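Local atomic coordinates of antifreeze protein (Marinomonas primoryensis, PDB entry 3P4G), a protein that probably binds ice crystals through ordered surface waters and thereby stops their growth, folding as a right-handed beta-helix held by calcium ions. Residues 176-181 with 197-202; 209-214 with 228-233; 216-221 with 235-240; 251-256 with 272-277; 259-264 with 278-283. One frame throughout, in Å; residues are numbered along the deposited sequence.

From the N-terminal side, contact 1 closes one coil of a right-handed beta-helix, joining 176-181 to 197-202, and ends before the others begin. Contact 2 (209-214 with 228-233) and contact 3 (216-221 with 235-240) each close a further coil and cross, since their segments alternate along the chain. Contact 4 (251-256 with 272-277) follows them in series and crosses contact 5 (259-264 with 278-283) in the same way, each again closing about one coil. Contacts 1, 3 and 5 belong to the row of strands that follows the calcium-binding turns, whereas contacts 2 and 4 belong to the row that leads into them. Shared calcium ions tie the rows together: one touches contacts 1, 2 and 3, another contacts 3, 4 and 5.

Contact 1: residues 176-181 with 197-202; sequences TDNDTV and TGDDSL. With CA (calcium ion), chain L; CA (calcium ion), chain M; CA (calcium ion), chain K.
Val181 CG1 lies 3.6 Å from Leu202 CD1, the two branched chains side by side and pointing the same way into the core. With CG1 anti to the backbone N (chi1 180°), Val181 lays this methyl along its neighbour. Ser201 supplies the backbone grip: its N donates to Asp179 O, and its carbonyl O takes Val181 N at 2.8 Å. Its small side chain suits the outer face it shares with Thr180. These are parallel strands of successive coils in a right-handed, calcium-binding beta-helix. In the turn before them Asp177 O, Asp179 OD2, Thr197 O and Asp200 OD1 bind one calcium ion, whose site Gly175 and Leu195 complete. Thr197 serves the outside too, its OG1 3.3 Å from Thr176 CA and joined through a water to Asp177 N. Replacing Thr176 by alanine would probably cost Asp177 OD1 the hydroxyl that meets it from above the carboxylate plane, and leave a gap where the methyl lay beside Thr197 OG1. A short side chain also suits Asn178, whose OD1 receives Asp199 N at 2.6 Å in an almost straight bond (176°). Asp199 passes the pattern on to Asn218.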
# COMPACT_ATOMS: atom_id res chain seq x y z
N THR A 176 -5.92 -8.56 6.44
CA THR A 176 -6.06 -9.98 6.06
C THR A 176 -6.34 -10.10 4.55
O THR A 176 -6.58 -9.09 3.85
CB THR A 176 -7.18 -10.70 6.83
OG1 THR A 176 -8.45 -10.17 6.41
CG2 THR A 176 -6.99 -10.55 8.42
N ASP A 177 -6.29 -11.35 4.10
CA ASP A 177 -6.54 -11.73 2.66
C ASP A 177 -5.41 -11.28 1.71
O ASP A 177 -4.35 -10.81 2.16
CB ASP A 177 -7.97 -11.28 2.25
CG ASP A 177 -8.99 -11.82 3.22
OD1 ASP A 177 -9.58 -11.03 4.00
OD2 ASP A 177 -9.18 -13.08 3.23
N ASN A 178 -5.64 -11.45 0.42
CA ASN A 178 -4.55 -11.46 -0.58
C ASN A 178 -4.53 -10.10 -1.28
O ASN A 178 -5.32 -9.81 -2.18
CB ASN A 178 -4.75 -12.55 -1.55
CG ASN A 178 -4.87 -13.92 -0.86
OD1 ASN A 178 -4.21 -14.20 0.17
ND2 ASN A 178 -5.70 -14.78 -1.44
N ASP A 179 -3.65 -9.27 -0.80
CA ASP A 179 -3.59 -7.88 -1.21
C ASP A 179 -2.43 -7.56 -2.15
O ASP A 179 -1.37 -8.21 -2.09
CB ASP A 179 -3.37 -7.00 0.02
CG ASP A 179 -4.43 -7.23 1.11
OD1 ASP A 179 -5.63 -6.90 0.93
OD2 ASP A 179 -4.07 -7.71 2.20
N THR A 180 -2.63 -6.51 -2.96
CA THR A 180 -1.61 -5.99 -3.92
C THR A 180 -1.36 -4.55 -3.56
O THR A 180 -2.31 -3.79 -3.33
CB THR A 180 -2.08 -6.03 -5.35
OG1 THR A 180 -2.18 -7.42 -5.72
CG2 THR A 180 -1.09 -5.29 -6.28
N VAL A 181 -0.09 -4.20 -3.49
CA VAL A 181 0.32 -2.78 -3.35
C VAL A 181 1.33 -2.49 -4.45
O VAL A 181 2.26 -3.27 -4.69
CB VAL A 181 1.01 -2.52 -2.01
CG1 VAL A 181 1.43 -1.03 -1.86
CG2 VAL A 181 0.05 -2.91 -0.84
N THR A 197 -1.49 -10.88 6.99
CA THR A 197 -1.84 -12.26 6.58
C THR A 197 -2.30 -12.31 5.11
O THR A 197 -2.68 -11.28 4.51
CB THR A 197 -2.87 -12.93 7.52
OG1 THR A 197 -4.19 -12.47 7.21
CG2 THR A 197 -2.54 -12.67 9.02
N GLY A 198 -2.30 -13.50 4.53
CA GLY A 198 -2.62 -13.64 3.11
C GLY A 198 -1.37 -13.73 2.25
O GLY A 198 -0.20 -13.47 2.68
N ASP A 199 -1.72 -14.03 0.96
CA ASP A 199 -0.63 -14.22 -0.04
C ASP A 199 -0.55 -12.92 -0.79
O ASP A 199 -1.39 -12.63 -1.66
CB ASP A 199 -0.92 -15.40 -0.98
CG ASP A 199 -0.80 -16.74 -0.28
OD1 ASP A 199 -0.23 -16.79 0.82
OD2 ASP A 199 -1.25 -17.80 -0.77
N ASP A 200 0.36 -11.99 -0.35
CA ASP A 200 0.35 -10.60 -0.83
C ASP A 200 1.44 -10.27 -1.83
O ASP A 200 2.50 -10.92 -1.80
CB ASP A 200 0.52 -9.68 0.36
CG ASP A 200 -0.56 -9.94 1.47
OD1 ASP A 200 -1.74 -9.58 1.34
OD2 ASP A 200 -0.18 -10.48 2.49
N SER A 201 1.21 -9.21 -2.64
CA SER A 201 2.18 -8.75 -3.63
C SER A 201 2.48 -7.28 -3.39
O SER A 201 1.56 -6.49 -3.24
CB SER A 201 1.62 -8.92 -5.05
OG SER A 201 2.65 -8.38 -5.90
N LEU A 202 3.78 -6.93 -3.33
CA LEU A 202 4.23 -5.53 -3.28
C LEU A 202 5.26 -5.23 -4.39
O LEU A 202 6.23 -5.97 -4.59
CB LEU A 202 4.83 -5.24 -1.89
CG LEU A 202 5.56 -3.88 -1.80
CD1 LEU A 202 4.63 -2.66 -2.09
CD2 LEU A 202 6.23 -3.72 -0.44
CA CA L . -2.83 -9.36 3.32
CA CA M . 1.25 -11.91 3.67
CA CA K . -6.82 -6.89 2.92
O HOH W 1 -5.53 -13.88 5.12

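Contact 2: residues 209-214 with 228-233; sequences FGEVDG and SGNIQG. With CA (calcium ion), chain M; CA (calcium ion), chain N.
Phe209 brings CD1 to 3.2 Å from Ser228 OG, and one water bridges that hydroxyl to Phe209 O. Next, Gly210 O accepts Asn230 N at 3.0 Å; a side chain on Gly229 would strike this same oxygen, which explains the glycine there. Glu211 runs out beside Asn230, their flat groups turned 59° apart. Its OE2 lies 2.8 Å from Asn230 OD1, a meeting of two acceptors that leaves the modelled turn of the amide doubtful, while OE1 makes a salt bridge with Lys192. Val212 pairs through both backbone atoms, its N giving to Asn230 O and its O taking Gln232 N at 2.9 Å. Its branched side chain faces the core, as does that of Ile231. Asp213, with CG trans to the backbone N (chi1 -165°), lies beside Gln232, in the conformer given, and bonds through OD1 to Gly215. Gly214 closes the run: N donates to Gln232 O at 2.8 Å, O binds a calcium ion, and a side chain would collide with Gly233 O. In this beta-helix the pair lies between strands 192-194 and 251-253, and across the core Val212 and Ile231 pack on Ile221 of strand 220-223, Ile231 also reaching strand 239-242.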
# COMPACT_ATOMS: atom_id res chain seq x y z
N PHE A 209 13.53 3.15 2.03
CA PHE A 209 14.23 3.71 3.18
C PHE A 209 13.48 3.38 4.48
O PHE A 209 14.10 3.43 5.57
CB PHE A 209 14.39 5.23 3.03
CG PHE A 209 15.14 5.66 1.79
CD1 PHE A 209 16.14 4.86 1.24
CD2 PHE A 209 14.86 6.87 1.21
CE1 PHE A 209 16.84 5.30 0.09
CE2 PHE A 209 15.56 7.34 0.07
CZ PHE A 209 16.55 6.55 -0.47
N GLY A 210 12.18 3.06 4.39
CA GLY A 210 11.35 2.64 5.57
C GLY A 210 11.33 1.12 5.73
O GLY A 210 12.37 0.47 5.63
N GLU A 211 10.16 0.55 5.96
CA GLU A 211 10.04 -0.88 6.23
C GLU A 211 8.92 -1.50 5.40
O GLU A 211 7.89 -0.85 5.13
CB GLU A 211 9.71 -1.10 7.72
CG GLU A 211 10.80 -0.51 8.67
CD GLU A 211 10.68 -1.05 10.07
OE1 GLU A 211 9.57 -0.96 10.65
OE2 GLU A 211 11.69 -1.59 10.56
N VAL A 212 9.12 -2.78 5.08
CA VAL A 212 8.12 -3.62 4.40
C VAL A 212 8.04 -4.94 5.19
O VAL A 212 9.06 -5.49 5.63
CB VAL A 212 8.53 -3.91 2.95
CG1 VAL A 212 7.76 -5.13 2.34
CG2 VAL A 212 8.42 -2.65 2.09
N ASP A 213 6.81 -5.43 5.35
CA ASP A 213 6.62 -6.71 6.03
C ASP A 213 5.60 -7.48 5.19
O ASP A 213 4.47 -7.01 4.99
CB ASP A 213 6.07 -6.47 7.44
CG ASP A 213 6.18 -7.69 8.33
OD1 ASP A 213 6.05 -8.83 7.84
OD2 ASP A 213 6.56 -7.52 9.53
N GLY A 214 6.01 -8.66 4.74
CA GLY A 214 5.12 -9.54 3.93
C GLY A 214 4.05 -10.17 4.82
O GLY A 214 2.92 -10.52 4.36
N SER A 228 17.77 0.85 1.90
CA SER A 228 18.52 1.06 3.13
C SER A 228 17.72 0.62 4.36
O SER A 228 18.30 0.57 5.42
CB SER A 228 18.93 2.54 3.30
OG SER A 228 17.77 3.36 3.48
N GLY A 229 16.40 0.37 4.22
CA GLY A 229 15.54 0.10 5.38
C GLY A 229 15.40 -1.42 5.60
O GLY A 229 16.35 -2.18 5.37
N ASN A 230 14.23 -1.87 6.01
CA ASN A 230 14.09 -3.27 6.42
C ASN A 230 13.05 -3.96 5.58
O ASN A 230 12.02 -3.39 5.30
CB ASN A 230 13.68 -3.35 7.88
CG ASN A 230 14.70 -2.74 8.80
OD1 ASN A 230 14.36 -2.05 9.77
ND2 ASN A 230 15.96 -2.98 8.52
N ILE A 231 13.32 -5.22 5.25
CA ILE A 231 12.31 -6.07 4.61
C ILE A 231 12.19 -7.35 5.46
O ILE A 231 13.20 -7.98 5.76
CB ILE A 231 12.73 -6.50 3.17
CG1 ILE A 231 12.90 -5.30 2.24
CG2 ILE A 231 11.68 -7.54 2.57
CD1 ILE A 231 13.52 -5.66 0.86
N GLN A 232 10.95 -7.71 5.84
CA GLN A 232 10.67 -8.99 6.48
C GLN A 232 9.75 -9.78 5.54
O GLN A 232 8.72 -9.26 5.15
CB GLN A 232 9.96 -8.73 7.84
CG GLN A 232 9.47 -9.97 8.54
CD GLN A 232 10.59 -10.97 8.80
OE1 GLN A 232 10.62 -12.08 8.25
NE2 GLN A 232 11.52 -10.57 9.68
N GLY A 233 10.13 -11.01 5.19
CA GLY A 233 9.27 -11.84 4.34
C GLY A 233 8.15 -12.41 5.19
O GLY A 233 7.04 -12.69 4.66
CA CA M . 1.25 -11.91 3.67
CA CA N . 5.31 -14.23 4.22
O HOH W 2 16.72 3.64 5.97

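Contact 3: residues 216-221 with 235-240; sequences TGNDTI and TGNDIV. With CA (calcium ion), chain N; CA (calcium ion), chain O; CA (calcium ion), chain M.
Gly217 O and Thr235 O come within 2.9 Å of each other because both hold the same calcium ion. The site is the repeating turn of a right-handed calcium-binding beta-helix, where two successive coils share each metal. Asp219 OD2 and Asp238 OD1 join the two carbonyls, the latter at 2.4 Å from the ion, and Gly215 and Gly233 complete the shell. Each aspartate bridges: Asp219 OD1 binds the preceding calcium ion and Asp238 OD2 the following one, a task that calls for a short carboxylate with two oxygens to share. CG beside the backbone N (chi1 -54° in Asp219) puts the carboxylate between two neighbouring calcium ions, one oxygen on each.

One step out, Asp219 N donates at 2.8 Å to the anti lone pair of Asp238 OD1, which helps fix the rotation of that carboxylate. Gly217 and Gly236 take backbone angles at which a side chain would jam against the preceding carbonyl, and one on Gly236 would also hit Gly217 O. Asn218 spans the coils by accepting Asn237 N on OD1 at 2.8 Å, tilted 29° from the carbonyl plane, and Asn237 in turn reaches Asp258. Beyond the turn, Ile239 N to Asp219 O and Ile221 N to Ile239 O start the parallel strands. Ile239 CG2 there sits 3.5 Å from Thr220 OG1.

On the outer edge Thr216 and Thr235 stand side by side, in rows of threonines and asparagines consistent with the ice-binding surface of this protein. Thr235 OG1 lies 3.3 Å from Thr216 CG2, and a water joins it to Gly217 N, 2.9 Å from that water.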
# COMPACT_ATOMS: atom_id res chain seq x y z
N THR A 216 2.45 -13.13 7.41
CA THR A 216 2.27 -14.57 7.14
C THR A 216 1.82 -14.73 5.70
O THR A 216 1.55 -13.74 5.01
CB THR A 216 1.27 -15.26 8.07
OG1 THR A 216 -0.04 -14.74 7.80
CG2 THR A 216 1.71 -15.00 9.58
N GLY A 217 1.77 -15.97 5.24
CA GLY A 217 1.41 -16.26 3.83
C GLY A 217 2.64 -16.20 2.92
O GLY A 217 3.74 -15.86 3.35
N ASN A 218 2.43 -16.55 1.65
CA ASN A 218 3.53 -16.65 0.65
C ASN A 218 3.48 -15.39 -0.18
O ASN A 218 2.62 -15.24 -1.08
CB ASN A 218 3.24 -17.84 -0.26
CG ASN A 218 3.09 -19.13 0.51
OD1 ASN A 218 3.74 -19.35 1.52
ND2 ASN A 218 2.24 -19.99 0.02
N ASP A 219 4.39 -14.48 0.14
CA ASP A 219 4.36 -13.14 -0.45
C ASP A 219 5.45 -12.88 -1.48
O ASP A 219 6.52 -13.52 -1.44
CB ASP A 219 4.57 -12.14 0.69
CG ASP A 219 3.57 -12.36 1.82
OD1 ASP A 219 2.35 -12.14 1.62
OD2 ASP A 219 4.00 -12.70 2.91
N THR A 220 5.14 -11.96 -2.39
CA THR A 220 6.10 -11.46 -3.37
C THR A 220 6.39 -10.00 -3.09
O THR A 220 5.47 -9.19 -3.11
CB THR A 220 5.55 -11.62 -4.79
OG1 THR A 220 5.35 -13.00 -5.10
CG2 THR A 220 6.50 -11.02 -5.79
N ILE A 221 7.66 -9.68 -2.87
CA ILE A 221 8.08 -8.27 -2.66
C ILE A 221 9.14 -7.92 -3.66
O ILE A 221 10.19 -8.61 -3.71
CB ILE A 221 8.63 -8.15 -1.24
CG1 ILE A 221 7.47 -8.28 -0.22
CG2 ILE A 221 9.36 -6.80 -1.03
CD1 ILE A 221 8.00 -8.70 1.18
N THR A 235 6.57 -15.40 7.97
CA THR A 235 6.38 -16.85 7.74
C THR A 235 5.91 -17.04 6.28
O THR A 235 5.57 -16.08 5.58
CB THR A 235 5.41 -17.49 8.72
OG1 THR A 235 4.07 -17.04 8.47
CG2 THR A 235 5.79 -17.04 10.16
N GLY A 236 5.87 -18.27 5.85
CA GLY A 236 5.46 -18.55 4.48
C GLY A 236 6.67 -18.63 3.57
O GLY A 236 7.82 -18.23 3.92
N ASN A 237 6.41 -19.10 2.37
CA ASN A 237 7.47 -19.29 1.35
C ASN A 237 7.44 -18.09 0.40
O ASN A 237 6.60 -18.01 -0.51
CB ASN A 237 7.20 -20.58 0.60
CG ASN A 237 6.98 -21.74 1.56
OD1 ASN A 237 7.66 -21.84 2.58
ND2 ASN A 237 5.98 -22.61 1.26
N ASP A 238 8.31 -17.12 0.69
CA ASP A 238 8.29 -15.79 0.07
C ASP A 238 9.37 -15.64 -1.01
O ASP A 238 10.37 -16.33 -1.00
CB ASP A 238 8.55 -14.76 1.17
CG ASP A 238 7.59 -14.94 2.34
OD1 ASP A 238 6.36 -14.74 2.09
OD2 ASP A 238 7.99 -15.17 3.50
N ILE A 239 9.18 -14.66 -1.87
CA ILE A 239 10.24 -14.28 -2.80
C ILE A 239 10.44 -12.75 -2.71
O ILE A 239 9.45 -11.97 -2.76
CB ILE A 239 9.97 -14.73 -4.27
CG1 ILE A 239 11.16 -14.23 -5.12
CG2 ILE A 239 8.62 -14.13 -4.85
CD1 ILE A 239 11.35 -15.04 -6.45
N VAL A 240 11.67 -12.34 -2.50
CA VAL A 240 12.03 -10.92 -2.42
C VAL A 240 13.02 -10.64 -3.52
O VAL A 240 14.00 -11.39 -3.69
CB VAL A 240 12.64 -10.58 -1.04
CG1 VAL A 240 13.11 -9.11 -0.98
CG2 VAL A 240 11.60 -10.83 0.11
CA CA N . 5.31 -14.23 4.22
CA CA O . 9.33 -16.60 4.75
CA CA M . 1.25 -11.91 3.67
O HOH W 3 2.47 -18.57 6.21

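Contact 4: residues 251-256 with 272-277; sequences NISLGT and AGNEGD. With CA (calcium ion), chain P; CA (calcium ion), chain O; CA (calcium ion), chain Q.
Ala272 N donates to Ile252 O at 2.8 Å, and Leu254 N answers with a bond to Ala272 O, so that the strand pairing of this right-handed beta-helix runs up to the calcium-binding turn. Ala272, small on the outer face, lies beside Ser253. Leu254 has its chain turned inward, CG packing 3.4 Å from Ala272 O, and its tip meets Phe303 and Val240 in the core.

Past the strands the metal takes over. Gly255 O, Gly273 O and Glu275 O bind one calcium ion, and Gly257, Asp259 and Asp278 finish its shell. Gly255 has backbone angles at which a side chain would press on the carbonyl before it. Asn274 fills the matching place in the next coil despite a positive phi (58°), and puts its side chain to use. Its CG, beside the backbone N (chi1 -61°), carries OD1 back to Gly255 N at 2.9 Å, in the carbonyl plane and on a lone pair. ND2 donates to a water. A glycine in place of Asn274 would probably leave Gly255 N without this acceptor and the turn freer to shift.

Asn274 O and Gly276 O bind the next calcium ion together with Asp278, Glu304 and two waters, which, with Glu304, appear to take the places that a further coil fills at the regular sites. Glu275 occupies the position held by threonine in the coil before it. Bent at chi2, it crosses Thr256 at a slant, and OE1 comes to 3.5 Å from Thr256 CG2.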
# COMPACT_ATOMS: atom_id res chain seq x y z
N ASN A 251 18.38 -4.28 6.39
CA ASN A 251 18.22 -5.65 6.89
C ASN A 251 17.14 -6.36 6.11
O ASN A 251 16.01 -5.87 6.04
CB ASN A 251 17.84 -5.65 8.37
CG ASN A 251 17.85 -7.04 8.95
OD1 ASN A 251 16.97 -7.84 8.65
ND2 ASN A 251 18.86 -7.35 9.75
N ILE A 252 17.49 -7.49 5.51
CA ILE A 252 16.48 -8.28 4.76
C ILE A 252 16.41 -9.62 5.43
O ILE A 252 17.39 -10.40 5.35
CB ILE A 252 16.84 -8.42 3.25
CG1 ILE A 252 16.92 -7.04 2.60
CG2 ILE A 252 15.77 -9.27 2.48
CD1 ILE A 252 17.56 -7.01 1.19
N SER A 253 15.27 -9.90 6.06
CA SER A 253 15.06 -11.16 6.73
C SER A 253 13.87 -11.89 6.09
O SER A 253 12.78 -11.30 5.95
CB SER A 253 14.84 -10.89 8.20
OG SER A 253 16.06 -10.42 8.75
N LEU A 254 14.08 -13.14 5.70
CA LEU A 254 13.07 -13.83 4.90
C LEU A 254 12.05 -14.59 5.74
O LEU A 254 10.98 -14.97 5.22
CB LEU A 254 13.72 -14.76 3.87
CG LEU A 254 14.63 -14.00 2.89
CD1 LEU A 254 15.23 -14.93 1.77
CD2 LEU A 254 13.95 -12.78 2.25
N GLY A 255 12.37 -14.77 7.02
CA GLY A 255 11.45 -15.37 7.92
C GLY A 255 11.47 -16.91 7.82
O GLY A 255 12.26 -17.51 7.11
N THR A 256 10.65 -17.55 8.63
CA THR A 256 10.48 -18.98 8.48
C THR A 256 9.90 -19.22 7.06
O THR A 256 9.44 -18.29 6.40
CB THR A 256 9.54 -19.61 9.52
OG1 THR A 256 8.19 -19.19 9.28
CG2 THR A 256 9.96 -19.24 10.95
N ALA A 272 19.24 -12.47 5.75
CA ALA A 272 19.00 -13.75 6.46
C ALA A 272 17.91 -14.56 5.83
O ALA A 272 16.81 -14.05 5.56
CB ALA A 272 18.69 -13.51 7.95
N GLY A 273 18.20 -15.82 5.59
CA GLY A 273 17.16 -16.77 5.13
C GLY A 273 16.23 -17.15 6.30
O GLY A 273 15.03 -17.48 6.06
N ASN A 274 16.80 -17.09 7.53
CA ASN A 274 16.17 -17.57 8.76
C ASN A 274 15.83 -19.06 8.59
O ASN A 274 16.48 -19.75 7.77
CB ASN A 274 14.91 -16.71 9.09
CG ASN A 274 15.27 -15.24 9.30
OD1 ASN A 274 14.70 -14.40 8.66
ND2 ASN A 274 16.23 -14.95 10.21
N GLU A 275 14.86 -19.57 9.34
CA GLU A 275 14.55 -21.01 9.27
C GLU A 275 14.06 -21.33 7.86
O GLU A 275 13.46 -20.47 7.24
CB GLU A 275 13.44 -21.39 10.27
CG GLU A 275 13.82 -21.16 11.74
CD GLU A 275 13.59 -19.70 12.29
OE1 GLU A 275 13.39 -18.69 11.55
OE2 GLU A 275 13.62 -19.58 13.53
N GLY A 276 14.25 -22.57 7.45
CA GLY A 276 13.70 -23.06 6.17
C GLY A 276 14.82 -23.19 5.16
O GLY A 276 16.03 -22.92 5.46
N ASP A 277 14.43 -23.56 3.95
CA ASP A 277 15.36 -23.88 2.86
C ASP A 277 15.42 -22.66 1.97
O ASP A 277 14.49 -22.38 1.20
CB ASP A 277 14.80 -25.08 2.09
CG ASP A 277 15.77 -25.63 1.10
OD1 ASP A 277 16.95 -25.80 1.49
OD2 ASP A 277 15.35 -25.92 -0.04
CA CA P . 13.32 -18.89 5.48
CA CA O . 9.33 -16.60 4.75
CA CA Q . 17.47 -21.24 6.23
O HOH W 4 16.96 -12.15 10.58
O HOH W 5 19.09 -19.47 6.26
O HOH W 6 17.70 -22.41 8.40

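Contact 5: residues 259-264 with 278-283; sequences DVLIVE and DSIYLK. With CA (calcium ion), chain P; CA (calcium ion), chain O; CA (calcium ion), chain Q.
Val263 CG1 fills the hollow between Ile280 and Leu282, 4.0 Å from Ile280 CG1 and 3.6 Å from Leu282 CD2. To get there Val263 leaves the staggered positions (chi1 28°), and the same methyl presses to 3.3 Å from Tyr281 O, a tight and probably strained fit. Leu261 lies side by side with Ile280, their CD2 and CD1 ends 4.0 Å apart, and both point into the core. Branched and long apolar chains suit this inner row, which Phe303 and Ile306 cover beyond Ile280. On the outer face Ile262 crosses Tyr281 at a slant, its CG2 3.9 Å from ring atom CD2, while CB of Lys283 rests over one ring face near the rim. Smaller groups follow at Val260 and Ser279, where a water takes a hydrogen bond from Ser279 OG and gives one to Asp259 O. The parallel beta-helix backbones are stitched from Ser279 N to Asp259 O through to Lys283 N to Val263 O. Asp278 OD1 accepts Asp259 N at 2.8 Å and shares a calcium ion with Asp259 OD2. These two carboxylate oxygens, 3.2 Å from OD2 of Asp259 to OD1 of Asp278, would probably repel each other without the metal, so the calcium ion probably offsets the repulsion and helps hold this end of the strands together.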
# COMPACT_ATOMS: atom_id res chain seq x y z
N ASP A 259 12.46 -19.57 1.48
CA ASP A 259 12.38 -18.26 0.83
C ASP A 259 13.43 -18.05 -0.24
O ASP A 259 14.47 -18.72 -0.23
CB ASP A 259 12.54 -17.18 1.91
CG ASP A 259 11.47 -17.32 2.97
OD1 ASP A 259 10.30 -17.06 2.67
OD2 ASP A 259 11.80 -17.69 4.11
N VAL A 260 13.19 -17.09 -1.13
CA VAL A 260 14.14 -16.76 -2.18
C VAL A 260 14.45 -15.27 -2.10
O VAL A 260 13.52 -14.43 -1.97
CB VAL A 260 13.55 -17.10 -3.60
CG1 VAL A 260 14.39 -16.43 -4.69
CG2 VAL A 260 13.43 -18.66 -3.74
N LEU A 261 15.73 -14.92 -2.17
CA LEU A 261 16.14 -13.52 -2.28
C LEU A 261 16.96 -13.35 -3.56
O LEU A 261 17.97 -14.01 -3.76
CB LEU A 261 16.97 -13.10 -1.06
CG LEU A 261 17.56 -11.68 -1.17
CD1 LEU A 261 16.45 -10.62 -1.25
CD2 LEU A 261 18.38 -11.44 0.12
N ILE A 262 16.47 -12.50 -4.43
CA ILE A 262 17.20 -12.11 -5.63
C ILE A 262 17.71 -10.70 -5.50
O ILE A 262 16.94 -9.76 -5.32
CB ILE A 262 16.32 -12.24 -6.88
CG1 ILE A 262 15.93 -13.72 -7.04
CG2 ILE A 262 17.11 -11.85 -8.20
CD1 ILE A 262 14.78 -13.86 -7.87
N VAL A 263 19.03 -10.57 -5.62
CA VAL A 263 19.67 -9.26 -5.47
C VAL A 263 20.37 -8.97 -6.76
O VAL A 263 21.35 -9.66 -7.13
CB VAL A 263 20.55 -9.18 -4.17
CG1 VAL A 263 21.07 -10.48 -3.81
CG2 VAL A 263 21.65 -8.19 -4.23
N GLU A 264 19.92 -7.92 -7.45
CA GLU A 264 20.44 -7.69 -8.79
C GLU A 264 21.67 -6.75 -8.85
O GLU A 264 22.28 -6.59 -9.91
CB GLU A 264 19.33 -7.14 -9.69
CG GLU A 264 18.13 -8.08 -9.82
CD GLU A 264 17.09 -7.58 -10.82
OE1 GLU A 264 17.31 -6.57 -11.50
OE2 GLU A 264 16.01 -8.21 -10.95
N ASP A 278 16.47 -21.87 2.16
CA ASP A 278 16.52 -20.52 1.60
C ASP A 278 17.60 -20.39 0.52
O ASP A 278 18.74 -20.94 0.64
CB ASP A 278 16.74 -19.53 2.73
CG ASP A 278 15.63 -19.61 3.79
OD1 ASP A 278 14.46 -19.26 3.48
OD2 ASP A 278 15.93 -20.05 4.91
N SER A 279 17.25 -19.60 -0.52
CA SER A 279 18.06 -19.38 -1.72
C SER A 279 18.34 -17.92 -1.96
O SER A 279 17.48 -17.06 -1.74
CB SER A 279 17.35 -19.92 -2.99
OG SER A 279 17.02 -21.31 -2.87
N ILE A 280 19.55 -17.66 -2.41
CA ILE A 280 19.92 -16.27 -2.75
C ILE A 280 20.60 -16.29 -4.11
O ILE A 280 21.47 -17.13 -4.36
CB ILE A 280 20.76 -15.57 -1.64
CG1 ILE A 280 20.94 -14.07 -1.96
CG2 ILE A 280 22.18 -16.21 -1.43
CD1 ILE A 280 21.73 -13.28 -0.91
N TYR A 281 20.27 -15.29 -4.94
CA TYR A 281 20.89 -15.15 -6.24
C TYR A 281 21.59 -13.80 -6.24
O TYR A 281 20.94 -12.77 -6.14
CB TYR A 281 19.81 -15.16 -7.32
CG TYR A 281 20.30 -15.03 -8.75
CD1 TYR A 281 21.61 -15.39 -9.11
CD2 TYR A 281 19.41 -14.62 -9.76
CE1 TYR A 281 22.05 -15.28 -10.41
CE2 TYR A 281 19.86 -14.50 -11.10
CZ TYR A 281 21.17 -14.85 -11.41
OH TYR A 281 21.64 -14.74 -12.72
N LEU A 282 22.91 -13.83 -6.33
CA LEU A 282 23.74 -12.62 -6.35
C LEU A 282 24.08 -12.33 -7.80
O LEU A 282 25.16 -12.69 -8.28
CB LEU A 282 25.03 -12.86 -5.57
CG LEU A 282 24.86 -13.24 -4.08
CD1 LEU A 282 26.18 -13.68 -3.42
CD2 LEU A 282 24.28 -12.04 -3.30
N LYS A 283 23.15 -11.68 -8.50
CA LYS A 283 23.30 -11.53 -9.96
C LYS A 283 24.47 -10.59 -10.31
O LYS A 283 25.05 -10.67 -11.40
CB LYS A 283 22.00 -10.98 -10.52
CG LYS A 283 21.91 -10.81 -12.04
CD LYS A 283 20.41 -10.70 -12.43
CE LYS A 283 20.20 -11.21 -13.85
NZ LYS A 283 20.69 -10.23 -14.88
CA CA P . 13.32 -18.89 5.48
CA CA O . 9.33 -16.60 4.75
CA CA Q . 17.47 -21.24 6.23
O HOH W 7 14.49 -21.65 -1.38
O HOH W 5 19.09 -19.47 6.26
O HOH W 6 17.70 -22.41 8.40